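Local coordinates for protein GTP cyclohydrolase 1 type 2 homolog (Escherichia coli, Escherichia coli O157:H7, PDB 1NMO) that may help degrade radiation-damaged nucleotides, is built as a toroid-shaped homohexamer of three dimers, and carries a dinuclear metal site, at residues A[4-9]-A[92-97]; A[122-127]-A[183-188]; A[141-146]-A[152-157]; A[174-179]-A[197-202]; A[229-232]-A[237-240]. All coordinates share one frame; numbering follows the deposited sequence.

Contact 1: A[4-9]-A[92-97]; sequences TELEQL and NLYGWH
Helix 3-13 packs on the five-stranded mixed sheet, and Leu6 and Glu7 meet Tyr94 of strand 92-95 and Trp96 just beyond it. The two segments meet mainly through carbon, with no hydrogen bond between them. Tyr94 does most of the touching. Its CG lies opposite the carbonyl carbon (chi1 -58°), which carries the ring out from the strand to the helix. Glu7 CB sits at the ring edge, near the ring plane, 3.7 Å from Tyr94 CE2. Only the root of Glu7 is used: the chain runs on extended, and its carboxylate bonds to the backbone of Leu27 in strand 26-29. Leu6 comes to the far end of the ring. Its CD2 approaches Tyr94 CZ at 4.0 Å and Tyr94 OH at 3.8 Å, obliquely to the ring. Trp96 adds a smaller contact, in which its CZ2 lies 3.9 Å from Glu7 O.

The polar ends of the two rings bond to the same helix outside residues 4-9. Tyr94 OH bonds to Asn3 O, and Trp96 NE1 bonds to Asn11 OD1. Both partners lie on helix 3-13, so the two rings are tied to it at different points. The backbone oxygen of Trp96 accepts from the ND1 of His63, an iron ligand.

The chemistry is therefore mixed. Carbon packing fills the middle. The bonds at the ends satisfy the buried hydroxyl and indole N-H and join the helix to strand 92-95 and the residue after it. The bond from His63 ND1 to Trp96 O probably helps orient that imidazole toward the metal.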
# COMPACT_ATOMS: atom_id res chain seq x y z
N THR A 4 9.43 41.04 -30.52
CA THR A 4 8.74 42.22 -29.96
C THR A 4 7.32 42.43 -30.52
O THR A 4 6.50 43.11 -29.91
CB THR A 4 9.52 43.44 -30.25
OG1 THR A 4 9.84 43.38 -31.65
CG2 THR A 4 10.81 43.51 -29.38
N GLU A 5 7.08 41.87 -31.69
CA GLU A 5 5.80 41.93 -32.36
C GLU A 5 4.94 40.96 -31.63
O GLU A 5 3.85 41.30 -31.29
CB GLU A 5 5.91 41.43 -33.80
CG GLU A 5 5.93 42.56 -34.78
CD GLU A 5 6.70 42.24 -36.05
OE1 GLU A 5 6.80 41.06 -36.51
OE2 GLU A 5 7.19 43.20 -36.63
N LEU A 6 5.42 39.75 -31.37
CA LEU A 6 4.57 38.82 -30.64
C LEU A 6 4.31 39.36 -29.23
O LEU A 6 3.27 39.10 -28.67
CB LEU A 6 5.20 37.43 -30.59
CG LEU A 6 4.68 36.31 -29.64
CD1 LEU A 6 3.18 36.00 -29.98
CD2 LEU A 6 5.54 35.04 -29.77
N GLU A 7 5.18 40.16 -28.63
CA GLU A 7 4.86 40.62 -27.30
C GLU A 7 3.74 41.63 -27.49
O GLU A 7 2.68 41.59 -26.80
CB GLU A 7 6.08 41.29 -26.64
CG GLU A 7 5.75 42.11 -25.37
CD GLU A 7 6.99 42.86 -24.86
OE1 GLU A 7 7.67 43.46 -25.71
OE2 GLU A 7 7.31 42.86 -23.63
N GLN A 8 3.94 42.56 -28.42
CA GLN A 8 2.87 43.57 -28.69
C GLN A 8 1.51 42.90 -29.06
O GLN A 8 0.41 43.35 -28.69
CB GLN A 8 3.27 44.51 -29.86
CG GLN A 8 2.10 45.45 -30.28
CD GLN A 8 2.30 46.14 -31.65
OE1 GLN A 8 2.90 45.57 -32.61
NE2 GLN A 8 1.77 47.35 -31.76
N LEU A 9 1.58 41.79 -29.78
CA LEU A 9 0.33 41.14 -30.18
C LEU A 9 -0.52 40.63 -28.97
O LEU A 9 -1.74 40.84 -28.89
CB LEU A 9 0.67 39.98 -31.11
CG LEU A 9 -0.60 39.23 -31.49
CD1 LEU A 9 -1.54 40.13 -32.38
CD2 LEU A 9 -0.24 38.02 -32.22
N ASN A 92 13.38 33.13 -25.99
CA ASN A 92 12.58 34.23 -25.37
C ASN A 92 11.59 33.74 -24.25
O ASN A 92 10.81 32.80 -24.46
CB ASN A 92 11.72 34.93 -26.44
CG ASN A 92 12.55 35.56 -27.51
OD1 ASN A 92 12.89 36.74 -27.44
ND2 ASN A 92 12.98 34.76 -28.49
N LEU A 93 11.59 34.32 -23.05
CA LEU A 93 10.54 33.88 -22.10
C LEU A 93 9.56 35.02 -21.99
O LEU A 93 9.98 36.16 -21.72
CB LEU A 93 11.04 33.66 -20.68
CG LEU A 93 9.94 33.47 -19.62
CD1 LEU A 93 9.38 32.07 -19.83
CD2 LEU A 93 10.50 33.54 -18.19
N TYR A 94 8.27 34.75 -22.20
CA TYR A 94 7.23 35.79 -22.02
C TYR A 94 6.38 35.16 -20.93
O TYR A 94 6.33 33.91 -20.85
CB TYR A 94 6.30 35.92 -23.24
CG TYR A 94 6.93 36.26 -24.60
CD1 TYR A 94 7.66 35.33 -25.28
CD2 TYR A 94 6.75 37.52 -25.19
CE1 TYR A 94 8.21 35.60 -26.55
CE2 TYR A 94 7.30 37.82 -26.46
CZ TYR A 94 8.01 36.86 -27.13
OH TYR A 94 8.47 37.13 -28.42
N GLY A 95 5.75 36.01 -20.11
CA GLY A 95 4.80 35.61 -19.07
C GLY A 95 3.68 36.69 -19.00
O GLY A 95 3.96 37.89 -19.23
N TRP A 96 2.41 36.30 -18.79
CA TRP A 96 1.30 37.23 -18.56
C TRP A 96 0.59 36.73 -17.30
O TRP A 96 -0.01 35.65 -17.30
CB TRP A 96 0.32 37.26 -19.72
CG TRP A 96 0.77 38.19 -20.79
CD1 TRP A 96 0.54 39.53 -20.85
CD2 TRP A 96 1.65 37.88 -21.90
NE1 TRP A 96 1.22 40.08 -21.90
CE2 TRP A 96 1.90 39.10 -22.56
CE3 TRP A 96 2.24 36.69 -22.39
CZ2 TRP A 96 2.72 39.18 -23.68
CZ3 TRP A 96 3.05 36.75 -23.49
CH2 TRP A 96 3.29 38.01 -24.13
N HIS A 97 0.63 37.51 -16.23
CA HIS A 97 -0.01 37.13 -14.97
C HIS A 97 -1.48 37.63 -14.92
O HIS A 97 -2.32 37.07 -15.63
CB HIS A 97 0.83 37.65 -13.80
CG HIS A 97 0.41 37.15 -12.45
ND1 HIS A 97 0.14 38.01 -11.39
CD2 HIS A 97 0.15 35.90 -11.99
CE1 HIS A 97 -0.28 37.30 -10.35
NE2 HIS A 97 -0.28 36.02 -10.68

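Contact 2: A[122-127]-A[183-188]; sequences GEIEPL and ARFGVD
Ile124 meets Phe185 where the chain turns a corner after strand 118-123, beside the end of helix 179-185. Ile124 and Glu125 both face Val128, a classic beta bulge at the corner leading into strand 128-137. The CB of Ile124 points toward the helix end, and its two branches part there. CG2 lies 3.9 Å from Phe185 CB. CG1 lies over one face of the ring, displaced toward the rim. It is 3.8 Å from the centroid of the Phe185 ring and 18° off the ring normal, a CH-pi contact. The chain then continues extended (chi2 -176°), which brings CD1 to the root of the ring, by CB and CG. Here Ile124 CD1 is 3.6 Å from Phe185 CG. The same methyl also reaches Val187 CG1, at a looser 4.4 Å.

Gly186 ends the helix with a positive phi. Phe185 and Val187, on either side of it in sequence, both meet Ile124. Around them, Ile124 also touches Ala169 of strand 165-170 and Ser181 and Ala182 of helix 179-185. The Phe185 ring also meets that of Trp130, with planes at about 40°. Nearby, Glu125 OE2 bonds to Ser181 OG.

No hydrogen bond crosses between the two segments. The contact rests on dispersion and on one C-H group over a ring face. Such forces are weakly directional, so it is shape that sets the fit of this surface-lying patch.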
# COMPACT_ATOMS: atom_id res chain seq x y z
N GLY A 122 -21.72 38.22 -14.19
CA GLY A 122 -21.17 39.50 -13.76
C GLY A 122 -19.84 39.32 -13.00
O GLY A 122 -19.13 38.31 -13.11
N GLU A 123 -19.45 40.34 -12.25
CA GLU A 123 -18.24 40.19 -11.47
C GLU A 123 -18.52 40.88 -10.17
O GLU A 123 -19.32 41.81 -10.07
CB GLU A 123 -16.99 40.70 -12.20
CG GLU A 123 -16.67 42.15 -12.20
CD GLU A 123 -15.16 42.38 -12.34
OE1 GLU A 123 -14.51 41.81 -13.24
OE2 GLU A 123 -14.59 43.16 -11.54
N ILE A 124 -17.96 40.32 -9.12
CA ILE A 124 -18.13 40.85 -7.79
C ILE A 124 -16.99 41.87 -7.55
O ILE A 124 -17.16 42.89 -6.89
CB ILE A 124 -17.99 39.67 -6.77
CG1 ILE A 124 -19.08 38.63 -6.99
CG2 ILE A 124 -18.03 40.19 -5.36
CD1 ILE A 124 -19.04 37.51 -5.93
N GLU A 125 -15.81 41.56 -8.08
CA GLU A 125 -14.62 42.38 -7.94
C GLU A 125 -13.77 42.00 -9.15
O GLU A 125 -14.01 40.98 -9.81
CB GLU A 125 -13.82 41.95 -6.75
CG GLU A 125 -14.28 42.56 -5.48
CD GLU A 125 -13.53 41.91 -4.29
OE1 GLU A 125 -12.32 41.67 -4.41
OE2 GLU A 125 -14.14 41.66 -3.23
N PRO A 126 -12.74 42.78 -9.45
CA PRO A 126 -11.88 42.50 -10.59
C PRO A 126 -11.49 41.00 -10.90
O PRO A 126 -11.67 40.46 -12.06
CB PRO A 126 -10.68 43.44 -10.31
CG PRO A 126 -11.35 44.70 -9.84
CD PRO A 126 -12.32 44.02 -8.77
N LEU A 127 -10.94 40.28 -9.94
CA LEU A 127 -10.60 38.92 -10.35
C LEU A 127 -11.58 37.87 -9.84
O LEU A 127 -11.19 36.68 -9.71
CB LEU A 127 -9.24 38.58 -9.77
CG LEU A 127 -8.11 39.48 -10.32
CD1 LEU A 127 -6.95 39.48 -9.32
CD2 LEU A 127 -7.65 38.92 -11.74
N ALA A 183 -18.98 35.85 -0.09
CA ALA A 183 -20.10 35.58 0.82
C ALA A 183 -21.05 36.83 0.97
O ALA A 183 -22.29 36.73 1.01
CB ALA A 183 -19.54 35.17 2.21
N ARG A 184 -20.45 37.99 1.14
CA ARG A 184 -21.18 39.23 1.29
C ARG A 184 -22.04 39.37 0.03
O ARG A 184 -23.23 39.59 0.13
CB ARG A 184 -20.18 40.38 1.36
CG ARG A 184 -20.49 41.46 2.37
CD ARG A 184 -19.38 41.46 3.38
NE ARG A 184 -18.09 41.78 2.73
CZ ARG A 184 -16.91 41.22 3.07
NH1 ARG A 184 -16.88 40.29 4.05
NH2 ARG A 184 -15.76 41.60 2.46
N PHE A 185 -21.46 39.21 -1.15
CA PHE A 185 -22.21 39.33 -2.39
C PHE A 185 -23.43 38.42 -2.42
O PHE A 185 -24.53 38.84 -2.83
CB PHE A 185 -21.30 39.03 -3.57
CG PHE A 185 -21.95 39.27 -4.89
CD1 PHE A 185 -22.01 40.55 -5.43
CD2 PHE A 185 -22.57 38.23 -5.54
CE1 PHE A 185 -22.70 40.80 -6.61
CE2 PHE A 185 -23.26 38.43 -6.71
CZ PHE A 185 -23.34 39.73 -7.26
N GLY A 186 -23.25 37.17 -1.96
CA GLY A 186 -24.32 36.18 -1.90
C GLY A 186 -24.11 35.07 -2.92
O GLY A 186 -24.46 35.19 -4.11
N VAL A 187 -23.49 33.98 -2.51
CA VAL A 187 -23.36 32.90 -3.48
C VAL A 187 -23.62 31.60 -2.71
O VAL A 187 -23.66 31.64 -1.50
CB VAL A 187 -21.94 32.87 -4.04
CG1 VAL A 187 -21.68 34.15 -4.86
CG2 VAL A 187 -20.90 32.75 -2.83
N ASP A 188 -23.79 30.47 -3.39
CA ASP A 188 -23.98 29.24 -2.64
C ASP A 188 -22.58 28.57 -2.57
O ASP A 188 -22.27 27.83 -1.61
CB ASP A 188 -24.91 28.26 -3.38
CG ASP A 188 -26.24 28.86 -3.77
OD1 ASP A 188 -26.77 29.68 -3.01
OD2 ASP A 188 -26.79 28.47 -4.83

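Contact 3: A[141-146]-A[152-157]; sequences ELASWI and RKPLWC
Ala143 and Ile146 of helix 139-150 face Pro154 and Trp156 on the chain that returns from the helix. The first kind of interaction is apolar. Ala143 CB stands 4.2 Å from Trp156 CB, so the methyl meets the root of the tryptophan. The same methyl is 4.4 Å from Pro154 CG. One turn on, Ile146 CG2 reaches Pro154 CB at 4.2 Å. With chi1 at -67°, Ile146 CG1 stands on the side of its own backbone N, and CG2 is left as the branch that meets the proline. The spacings are those of ordinary, not tight, packing.

The second kind sets a carbonyl against carbon. Ala143 O lies 3.6 Å from Pro154 CD. Pro154 has no N-H to offer, so this oxygen meets a methylene there. No hydrogen bond links the two segments.

Polar ends find partners beyond them. Trp156 NE1 bonds to His209 ND1, and its indole stacks on the ring of Tyr211. Arg152 NH2 bonds to Pro246 O of the same chain.

The helix thus lies against the edge of the six-stranded sheet. Strand 155-157 is the outermost strand there and pairs antiparallel with 209-212. Tyr211 of that next strand also touches Leu142, Ala143 and Ile146. Cys157 faces helix 197-205, and Leu155 packs on Pro246 of a second subunit.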
# COMPACT_ATOMS: atom_id res chain seq x y z
N GLU A 141 -21.97 16.44 -5.18
CA GLU A 141 -22.04 16.25 -6.63
C GLU A 141 -21.16 17.29 -7.33
O GLU A 141 -20.47 16.99 -8.32
CB GLU A 141 -23.49 16.43 -7.10
CG GLU A 141 -23.88 15.36 -8.10
CD GLU A 141 -25.30 15.57 -8.68
OE1 GLU A 141 -26.29 15.56 -7.86
OE2 GLU A 141 -25.40 15.71 -9.95
N LEU A 142 -21.16 18.52 -6.84
CA LEU A 142 -20.32 19.52 -7.48
C LEU A 142 -18.86 19.09 -7.30
O LEU A 142 -18.04 19.26 -8.18
CB LEU A 142 -20.56 20.91 -6.87
CG LEU A 142 -19.76 22.01 -7.58
CD1 LEU A 142 -19.98 21.86 -9.08
CD2 LEU A 142 -20.19 23.42 -7.11
N ALA A 143 -18.53 18.50 -6.16
CA ALA A 143 -17.15 18.06 -5.87
C ALA A 143 -16.73 17.03 -6.84
O ALA A 143 -15.64 17.09 -7.43
CB ALA A 143 -17.06 17.50 -4.50
N SER A 144 -17.60 16.05 -7.03
CA SER A 144 -17.27 14.99 -7.99
C SER A 144 -17.14 15.50 -9.39
O SER A 144 -16.34 14.98 -10.16
CB SER A 144 -18.35 13.92 -8.01
OG SER A 144 -18.06 13.09 -6.94
N TRP A 145 -17.94 16.48 -9.74
CA TRP A 145 -17.92 17.08 -11.07
C TRP A 145 -16.58 17.82 -11.34
O TRP A 145 -15.91 17.69 -12.41
CB TRP A 145 -19.07 18.07 -11.11
CG TRP A 145 -19.08 18.94 -12.29
CD1 TRP A 145 -19.00 20.29 -12.32
CD2 TRP A 145 -19.33 18.51 -13.62
NE1 TRP A 145 -19.20 20.77 -13.62
CE2 TRP A 145 -19.40 19.68 -14.43
CE3 TRP A 145 -19.51 17.25 -14.21
CZ2 TRP A 145 -19.63 19.61 -15.79
CZ3 TRP A 145 -19.74 17.19 -15.58
CH2 TRP A 145 -19.81 18.38 -16.36
N ILE A 146 -16.22 18.65 -10.38
CA ILE A 146 -14.98 19.43 -10.47
C ILE A 146 -13.82 18.43 -10.67
O ILE A 146 -12.93 18.63 -11.54
CB ILE A 146 -14.85 20.29 -9.18
CG1 ILE A 146 -15.97 21.34 -9.19
CG2 ILE A 146 -13.49 20.97 -9.07
CD1 ILE A 146 -15.91 22.46 -8.10
N ARG A 152 -8.55 16.03 -10.84
CA ARG A 152 -7.95 16.18 -9.51
C ARG A 152 -9.04 16.30 -8.48
O ARG A 152 -9.97 17.04 -8.69
CB ARG A 152 -7.08 17.48 -9.45
CG ARG A 152 -6.51 17.85 -8.01
CD ARG A 152 -5.68 19.12 -8.04
NE ARG A 152 -4.91 19.39 -6.83
CZ ARG A 152 -5.37 20.04 -5.76
NH1 ARG A 152 -6.60 20.51 -5.76
NH2 ARG A 152 -4.58 20.24 -4.69
N LYS A 153 -8.94 15.59 -7.35
CA LYS A 153 -9.97 15.68 -6.28
C LYS A 153 -9.90 17.00 -5.51
O LYS A 153 -8.89 17.31 -4.87
CB LYS A 153 -9.79 14.51 -5.28
CG LYS A 153 -10.92 14.38 -4.20
CD LYS A 153 -10.65 13.19 -3.26
CE LYS A 153 -11.78 12.94 -2.26
NZ LYS A 153 -11.94 14.15 -1.34
N PRO A 154 -10.98 17.78 -5.51
CA PRO A 154 -10.76 19.00 -4.74
C PRO A 154 -11.06 18.85 -3.24
O PRO A 154 -11.75 17.92 -2.78
CB PRO A 154 -11.78 19.96 -5.37
CG PRO A 154 -12.99 19.00 -5.38
CD PRO A 154 -12.35 17.78 -6.09
N LEU A 155 -10.56 19.81 -2.47
CA LEU A 155 -10.88 19.84 -1.04
C LEU A 155 -12.27 20.47 -1.04
O LEU A 155 -12.45 21.54 -1.61
CB LEU A 155 -9.95 20.79 -0.27
CG LEU A 155 -10.55 21.30 1.07
CD1 LEU A 155 -11.12 20.09 1.79
CD2 LEU A 155 -9.49 21.92 1.98
N TRP A 156 -13.27 19.82 -0.44
CA TRP A 156 -14.61 20.43 -0.40
C TRP A 156 -15.09 20.56 1.05
O TRP A 156 -15.05 19.60 1.83
CB TRP A 156 -15.61 19.62 -1.20
CG TRP A 156 -17.13 19.89 -0.89
CD1 TRP A 156 -17.78 21.10 -0.90
CD2 TRP A 156 -18.12 18.93 -0.48
NE1 TRP A 156 -19.09 20.94 -0.51
CE2 TRP A 156 -19.32 19.62 -0.25
CE3 TRP A 156 -18.10 17.54 -0.28
CZ2 TRP A 156 -20.50 18.99 0.15
CZ3 TRP A 156 -19.28 16.91 0.12
CH2 TRP A 156 -20.45 17.63 0.33
N CYS A 157 -15.48 21.77 1.43
CA CYS A 157 -15.96 21.98 2.75
C CYS A 157 -17.36 22.54 2.58
O CYS A 157 -17.53 23.72 2.23
CB CYS A 157 -15.05 22.96 3.50
SG CYS A 157 -15.69 23.43 5.14

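Contact 4: A[174-179]-A[197-202]; sequences GGQSFI and EQTIHS
Gln176, in the turn before helix 179-185, and Ile179, the first residue of that helix, meet Thr199 and Ser202 of helix 197-205. The first shell is mostly carbon. Ile179 CG2 lies 3.7 Å from Ser202 CB. Its other branch runs out opposite the backbone N (chi1 -173°) and brings Ile179 CD1 to 4.2 Å from Thr199 CG2. That tip also lies near the backbone oxygen of Thr199. Nearer the start of the segment, Gln176 CB is 3.5 Å from Thr199 OG1, and the two side chains cross at about a right angle.

One water joins the polar atoms. It donates to Gln176 O at 2.8 Å and is hydrogen-bonded to Thr199 OG1 at 3.1 Å. The bridge ties the short 3-10 turn to the helix without a direct bond.

A second shell holds these groups in place. Thr199 OG1 accepts from the backbone N of Ser196 and also bonds to the water, so two partners fix the hydroxyl. Ser202 OG bonds to Asp180 OD1. Phe210 of strand 209-212 touches both Ile179 and Thr199.

Toward the second subunit, the helix carries a separate His-carboxylate hydrogen bond. His201 NE2 bonds to Glu197 OE2 at 2.7 Å and is nearly straight at 169°. Glu197 OE2 lies near the imidazole plane and is further bonded to Thr43 OG1 of a second subunit.

The contact packs the 3-10 turn and the start of helix 179-185 on helix 197-205, near the subunit interface and the dinuclear metal site.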
# COMPACT_ATOMS: atom_id res chain seq x y z
N GLY A 174 -4.40 31.24 -6.28
CA GLY A 174 -4.48 31.51 -4.85
C GLY A 174 -5.52 32.58 -4.54
O GLY A 174 -5.14 33.64 -4.02
N GLY A 175 -6.79 32.35 -4.91
CA GLY A 175 -7.83 33.32 -4.66
C GLY A 175 -8.63 33.10 -3.38
O GLY A 175 -9.66 33.73 -3.19
N GLN A 176 -8.16 32.25 -2.47
CA GLN A 176 -8.91 31.95 -1.26
C GLN A 176 -9.30 33.15 -0.47
O GLN A 176 -10.24 33.10 0.31
CB GLN A 176 -8.12 31.16 -0.20
CG GLN A 176 -7.03 30.18 -0.53
CD GLN A 176 -5.70 30.78 -0.98
OE1 GLN A 176 -5.62 31.22 -2.13
NE2 GLN A 176 -4.64 30.74 -0.11
N SER A 177 -8.50 34.21 -0.54
CA SER A 177 -8.81 35.32 0.36
C SER A 177 -10.04 36.10 -0.10
O SER A 177 -10.53 37.00 0.62
CB SER A 177 -7.56 36.22 0.54
OG SER A 177 -7.28 36.91 -0.66
N PHE A 178 -10.58 35.72 -1.26
CA PHE A 178 -11.73 36.44 -1.81
C PHE A 178 -13.01 35.79 -1.33
O PHE A 178 -14.10 36.21 -1.67
CB PHE A 178 -11.68 36.39 -3.34
CG PHE A 178 -10.68 37.34 -3.93
CD1 PHE A 178 -10.80 38.73 -3.69
CD2 PHE A 178 -9.67 36.88 -4.79
CE1 PHE A 178 -9.93 39.63 -4.29
CE2 PHE A 178 -8.78 37.77 -5.40
CZ PHE A 178 -8.89 39.13 -5.17
N ILE A 179 -12.88 34.74 -0.54
CA ILE A 179 -14.08 34.13 -0.09
C ILE A 179 -15.05 35.00 0.71
O ILE A 179 -16.30 34.85 0.58
CB ILE A 179 -13.77 32.85 0.71
CG1 ILE A 179 -15.09 32.14 1.03
CG2 ILE A 179 -12.98 33.18 2.02
CD1 ILE A 179 -14.92 30.62 1.54
N GLU A 197 -5.69 28.37 6.36
CA GLU A 197 -6.36 28.01 7.61
C GLU A 197 -7.67 28.81 7.78
O GLU A 197 -8.72 28.28 8.10
CB GLU A 197 -5.37 28.29 8.78
CG GLU A 197 -5.73 27.79 10.23
CD GLU A 197 -6.76 28.69 10.90
OE1 GLU A 197 -6.75 29.88 10.51
OE2 GLU A 197 -7.56 28.21 11.78
N GLN A 198 -7.63 30.09 7.49
CA GLN A 198 -8.81 30.88 7.77
C GLN A 198 -10.00 30.67 6.86
O GLN A 198 -11.13 30.91 7.27
CB GLN A 198 -8.39 32.33 7.77
CG GLN A 198 -7.95 32.77 6.40
CD GLN A 198 -7.17 34.04 6.50
OE1 GLN A 198 -7.74 35.13 6.86
NE2 GLN A 198 -5.83 33.94 6.23
N THR A 199 -9.71 30.29 5.60
CA THR A 199 -10.70 30.01 4.56
C THR A 199 -11.81 29.07 5.06
O THR A 199 -13.02 29.26 4.78
CB THR A 199 -10.05 29.29 3.34
OG1 THR A 199 -8.76 29.86 3.02
CG2 THR A 199 -10.99 29.41 2.13
N ILE A 200 -11.41 28.00 5.75
CA ILE A 200 -12.37 27.03 6.31
C ILE A 200 -13.42 27.64 7.30
O ILE A 200 -14.60 27.24 7.33
CB ILE A 200 -11.59 25.87 7.04
CG1 ILE A 200 -10.72 25.13 6.04
CG2 ILE A 200 -12.56 24.89 7.64
CD1 ILE A 200 -11.54 24.57 4.92
N HIS A 201 -13.00 28.57 8.13
CA HIS A 201 -13.97 29.18 9.06
C HIS A 201 -14.91 30.09 8.25
O HIS A 201 -16.09 30.34 8.62
CB HIS A 201 -13.22 30.02 10.14
CG HIS A 201 -12.12 29.27 10.82
ND1 HIS A 201 -12.32 28.04 11.41
CD2 HIS A 201 -10.79 29.51 10.92
CE1 HIS A 201 -11.16 27.55 11.84
NE2 HIS A 201 -10.22 28.43 11.55
N SER A 202 -14.37 30.66 7.18
CA SER A 202 -15.25 31.51 6.37
C SER A 202 -16.33 30.67 5.71
O SER A 202 -17.48 31.07 5.71
CB SER A 202 -14.47 32.24 5.28
OG SER A 202 -13.52 33.13 5.88
O HOH W 1 -9.63 32.80 3.06

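Contact 5: A[229-232]-A[237-240]; sequences WLNE and DVTF
Asn231 near the end of helix 221-233 grips Val238 of strand 237-240 with both ends of its amide. A chi1 of -80° turns CG away from its own carbonyl and swings the amide from the helix over to the strand. Asn231 OD1 accepts from Val238 N at 2.9 Å. Asn231 ND2 donates to Val238 O, also at 2.9 Å. The N-H angles are 165° and 168°, so both bonds are nearly straight. Two bonds to one residue fix the rotation of the amide.

Val238 points its side chain at the helix. CG2 is the methyl that reaches it, 3.8 Å from Leu230 CB. Leu230 also packs on Leu6 and Ile10 of helix 3-13.

Strand 237-240 is the outermost strand of its sheet within the chain. On its inner side the backbones of Asp237 and Thr239 bond to strand 37-41. The N-H and C=O of Val238 face outward. The asparagine amide pairs with them as a further strand would, closing a tight helix-to-strand connection at the sheet edge.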
# COMPACT_ATOMS: atom_id res chain seq x y z
N TRP A 229 -5.42 30.16 -29.38
CA TRP A 229 -5.70 31.42 -30.06
C TRP A 229 -4.48 31.78 -30.92
O TRP A 229 -4.61 32.34 -32.03
CB TRP A 229 -5.89 32.56 -29.05
CG TRP A 229 -6.25 33.87 -29.66
CD1 TRP A 229 -7.51 34.29 -30.04
CD2 TRP A 229 -5.35 34.95 -30.01
NE1 TRP A 229 -7.44 35.58 -30.60
CE2 TRP A 229 -6.13 35.99 -30.59
CE3 TRP A 229 -3.96 35.13 -29.89
CZ2 TRP A 229 -5.55 37.19 -31.04
CZ3 TRP A 229 -3.37 36.33 -30.36
CH2 TRP A 229 -4.18 37.35 -30.92
N LEU A 230 -3.27 31.51 -30.45
CA LEU A 230 -2.15 31.91 -31.33
C LEU A 230 -2.11 30.96 -32.53
O LEU A 230 -1.85 31.38 -33.63
CB LEU A 230 -0.82 31.88 -30.57
CG LEU A 230 -0.58 32.98 -29.54
CD1 LEU A 230 0.36 32.36 -28.55
CD2 LEU A 230 0.10 34.27 -30.19
N ASN A 231 -2.33 29.67 -32.33
CA ASN A 231 -2.30 28.78 -33.47
C ASN A 231 -3.35 29.17 -34.54
O ASN A 231 -3.10 29.05 -35.77
CB ASN A 231 -2.56 27.34 -33.00
CG ASN A 231 -1.32 26.71 -32.42
OD1 ASN A 231 -0.21 26.89 -32.96
ND2 ASN A 231 -1.48 25.93 -31.36
N GLU A 232 -4.53 29.61 -34.10
CA GLU A 232 -5.59 29.96 -35.04
C GLU A 232 -5.45 31.38 -35.63
O GLU A 232 -6.06 31.67 -36.67
CB GLU A 232 -7.00 29.74 -34.40
CG GLU A 232 -7.16 28.33 -33.69
CD GLU A 232 -8.39 28.18 -32.74
OE1 GLU A 232 -8.90 29.24 -32.21
OE2 GLU A 232 -8.87 27.00 -32.49
N ASP A 237 3.98 27.97 -34.54
CA ASP A 237 3.66 26.62 -34.14
C ASP A 237 3.67 26.64 -32.56
O ASP A 237 4.75 26.56 -31.97
CB ASP A 237 4.74 25.68 -34.70
CG ASP A 237 4.65 24.27 -34.11
OD1 ASP A 237 3.51 23.87 -33.79
OD2 ASP A 237 5.68 23.53 -34.00
N VAL A 238 2.50 26.71 -31.90
CA VAL A 238 2.46 26.76 -30.44
C VAL A 238 2.00 25.46 -29.81
O VAL A 238 0.94 24.94 -30.19
CB VAL A 238 1.56 27.90 -29.98
CG1 VAL A 238 1.78 28.17 -28.50
CG2 VAL A 238 1.90 29.19 -30.79
N THR A 239 2.77 24.92 -28.85
CA THR A 239 2.41 23.64 -28.21
C THR A 239 2.31 23.83 -26.70
O THR A 239 3.31 24.06 -26.03
CB THR A 239 3.52 22.57 -28.47
OG1 THR A 239 3.72 22.40 -29.88
CG2 THR A 239 3.11 21.19 -27.93
N PHE A 240 1.11 23.71 -26.14
CA PHE A 240 0.90 23.81 -24.69
C PHE A 240 1.28 22.51 -23.96
O PHE A 240 0.73 21.45 -24.29
CB PHE A 240 -0.56 24.09 -24.39
CG PHE A 240 -0.94 23.90 -22.94
CD1 PHE A 240 -0.26 24.57 -21.94
CD2 PHE A 240 -1.95 23.02 -22.57
CE1 PHE A 240 -0.58 24.36 -20.59
CE2 PHE A 240 -2.26 22.82 -21.20
CZ PHE A 240 -1.57 23.48 -20.23

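Overall arrangement
The chain has two mixed sheets, and the contacts divide between them. Contacts 1 and 5 belong to the five-stranded sheet. Their centres are 14 Å apart, and they touch where Leu6 of helix 3-13 meets Leu230 of helix 221-233. Contacts 2, 3 and 4 gather around the six-stranded sheet, with centres 14 to 20 Å apart. Between the two groups the centres are 30 to 35 Å apart. Along the chain, contact 1 comes first and contact 5 last. Contact 3 is nested inside the loop closed by contact 2, whose segments alternate with those of contact 4. His63 follows strand 59-62 of one sheet and His215 follows strand 209-212 of the other, so the iron site draws on both halves.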